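Local coordinates for protein type I modular polyketide synthase (PDB 6IYT) that probably transfers an extender acyl group, such as ethylmalonyl, from coenzyme A during assembly of the polyketide salinomycin, at residues P428-V431 with L432-F435. Sequence-based numbering, arbitrary orientation.
Sequences PRRV and LTSF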
ATOM      1  N   PRO A 428       5.231   8.584  12.386  1.00  6.53           N
ATOM      2  CA  PRO A 428       6.594   8.329  12.004  1.00  6.52           C
ATOM      3  C   PRO A 428       7.087   6.968  12.434  1.00  6.74           C
ATOM      4  O   PRO A 428       7.846   6.336  11.697  1.00  6.74           O
ATOM      5  CB  PRO A 428       7.357   9.440  12.705  1.00  7.36           C
ATOM      6  CG  PRO A 428       6.396  10.550  12.725  1.00  7.00           C
ATOM      7  CD  PRO A 428       5.057   9.934  12.940  1.00  7.48           C
ATOM      8  N   ARG A 429       6.651   6.473  13.590  1.00  6.01           N
ATOM      9  CA  ARG A 429       7.092   5.136  13.969  1.00  6.14           C
ATOM     10  C   ARG A 429       6.698   4.102  12.898  1.00  5.47           C
ATOM     11  O   ARG A 429       7.517   3.268  12.495  1.00  4.90           O
ATOM     12  CB  ARG A 429       6.587   4.709  15.327  1.00  7.17           C
ATOM     13  CG  ARG A 429       6.899   3.226  15.592  1.00  8.33           C
ATOM     14  CD  ARG A 429       6.458   2.777  16.961  1.00  9.21           C
ATOM     15  NE  ARG A 429       7.353   3.264  17.978  1.00  9.57           N
ATOM     16  CZ  ARG A 429       8.498   2.661  18.298  1.00 10.85           C
ATOM     17  NH1 ARG A 429       9.225   3.136  19.272  1.00 13.48           N
ATOM     18  NH2 ARG A 429       8.857   1.515  17.697  1.00 10.11           N
ATOM     19  N   ARG A 430       5.454   4.140  12.453  1.00  4.94           N
ATOM     20  CA  ARG A 430       5.009   3.207  11.416  1.00  4.73           C
ATOM     21  C   ARG A 430       5.803   3.328  10.115  1.00  4.48           C
ATOM     22  O   ARG A 430       6.208   2.318   9.537  1.00  4.36           O
ATOM     23  CB  ARG A 430       3.505   3.374  11.129  1.00  5.02           C
ATOM     24  CG  ARG A 430       2.974   2.400  10.104  1.00  5.55           C
ATOM     25  CD  ARG A 430       3.083   0.976  10.553  1.00  6.34           C
ATOM     26  NE  ARG A 430       4.225   0.268   9.962  1.00  6.53           N
ATOM     27  CZ  ARG A 430       4.521  -1.008  10.185  1.00  8.61           C
ATOM     28  NH1 ARG A 430       3.902  -1.687  11.150  1.00  7.86           N
ATOM     29  NH2 ARG A 430       5.519  -1.582   9.524  1.00  7.08           N
ATOM     30  N   VAL A 431       6.036   4.541   9.652  1.00  4.59           N
ATOM     31  CA  VAL A 431       6.840   4.750   8.435  1.00  4.76           C
ATOM     32  C   VAL A 431       8.233   4.161   8.635  1.00  4.62           C
ATOM     33  O   VAL A 431       8.748   3.445   7.770  1.00  3.94           O
ATOM     34  CB  VAL A 431       6.928   6.229   8.061  1.00  5.62           C
ATOM     35  CG1 VAL A 431       7.877   6.443   6.895  1.00  6.06           C
ATOM     36  CG2 VAL A 431       5.525   6.753   7.713  1.00  7.05           C
ATOM     37  N   LEU A 432       8.908   4.594   9.687  1.00  4.45           N
ATOM     38  CA  LEU A 432      10.263   4.099   9.946  1.00  5.20           C
ATOM     39  C   LEU A 432      10.305   2.590  10.097  1.00  4.54           C
ATOM     40  O   LEU A 432      11.313   1.949   9.720  1.00  3.68           O
ATOM     41  CB  LEU A 432      10.843   4.763  11.194  1.00  6.37           C
ATOM     42  CG  LEU A 432      11.153   6.265  11.095  1.00  7.39           C
ATOM     43  CD1 LEU A 432      11.655   6.777  12.438  1.00  8.89           C
ATOM     44  CD2 LEU A 432      12.159   6.561  10.005  1.00  8.21           C
ATOM     45  N   THR A 433       9.274   2.021  10.719  1.00  4.33           N
ATOM     46  CA  THR A 433       9.162   0.557  10.869  1.00  4.22           C
ATOM     47  C   THR A 433       9.024  -0.174   9.519  1.00  4.08           C
ATOM     48  O   THR A 433       9.761  -1.103   9.243  1.00  3.72           O
ATOM     49  CB  THR A 433       8.033   0.162  11.840  1.00  4.36           C
ATOM     50  OG1 THR A 433       8.270   0.766  13.124  1.00  3.92           O
ATOM     51  CG2 THR A 433       7.994  -1.337  12.015  1.00  4.35           C
ATOM     52  N   SER A 434       8.241   0.384   8.612  1.00  3.99           N
ATOM     53  CA  SER A 434       8.142  -0.163   7.289  1.00  4.31           C
ATOM     54  C   SER A 434       9.438  -0.007   6.508  1.00  3.85           C
ATOM     55  O   SER A 434       9.896  -0.952   5.824  1.00  3.45           O
ATOM     56  CB  SER A 434       6.963   0.471   6.545  1.00  4.59           C
ATOM     57  OG  SER A 434       5.750   0.087   7.178  1.00  5.22           O
ATOM     58  N   PHE A 435      10.081   1.153   6.636  1.00  3.75           N
ATOM     59  CA  PHE A 435      11.390   1.352   6.032  1.00  3.79           C
ATOM     60  C   PHE A 435      12.386   0.266   6.560  1.00  4.31           C
ATOM     61  O   PHE A 435      13.172  -0.280   5.802  1.00  3.83           O
ATOM     62  CB  PHE A 435      11.964   2.717   6.378  1.00  4.00           C
ATOM     63  CG  PHE A 435      11.345   3.893   5.668  1.00  3.91           C
ATOM     64  CD1 PHE A 435      10.369   3.757   4.683  1.00  3.98           C
ATOM     65  CD2 PHE A 435      11.808   5.179   5.971  1.00  4.11           C
ATOM     66  CE1 PHE A 435       9.896   4.878   4.007  1.00  4.35           C
ATOM     67  CE2 PHE A 435      11.286   6.292   5.359  1.00  4.31           C
ATOM     68  CZ  PHE A 435      10.322   6.146   4.372  1.00  3.64           C
TER
HETATM   69  O   HOH W   1       7.911  -0.339  15.495  1.00  5.28           O
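The guanidinium of Arg430 has the methyl of Thr433 over one face, with Thr433 CG2 3.5 Å from Arg430 NH2, while the hydroxyl of Ser434 sits at its edge, near its plane. The phenyl ring of Phe435 carries Val431 on one face in a CH-pi contact, Val431 CG1 standing 3.8 Å from the ring centroid and 21° off the normal. Both are buried, and a branched valine with a flat ring four residues on can pack one over the other. At the edge of the Arg429 guanidinium, in its plane, a water accepts from NH2 and donates to Thr433 OG1.

Bends at chi2 (63°) and chi3 fold Arg430 forward along the helix, bringing its NH2 to 2.9 Å from Ser434 OG; the NE bond to the same oxygen is weak. A small serine suits this buried place, since its hydroxyl also bonds the carbonyl of Thr420, while Glu425 and Glu437 form salt bridges with Arg430 and probably offset its charge. Threonine serves with both branches: CG2 covers the guanidinium, and OG1 (chi1 -58°) reaches back to Arg429 O at 2.7 Å from above the carbonyl plane. That oxygen also accepts from Thr433 N, so two donors grip it. Pro428, lacking an N-H, fits the first turn, where its carbonyl still receives Leu432 N.

The exposed Arg429 has the length to reach a salt bridge with Asp110. This opening part of helix 428-439 packs against three other elements: apolar Leu432, with Thr433, touches Leu95 of strand 90-96, Val431 meets Leu139 of helix 137-142, and Phe435 packs against Val198 and Trp199 of helix 181-200.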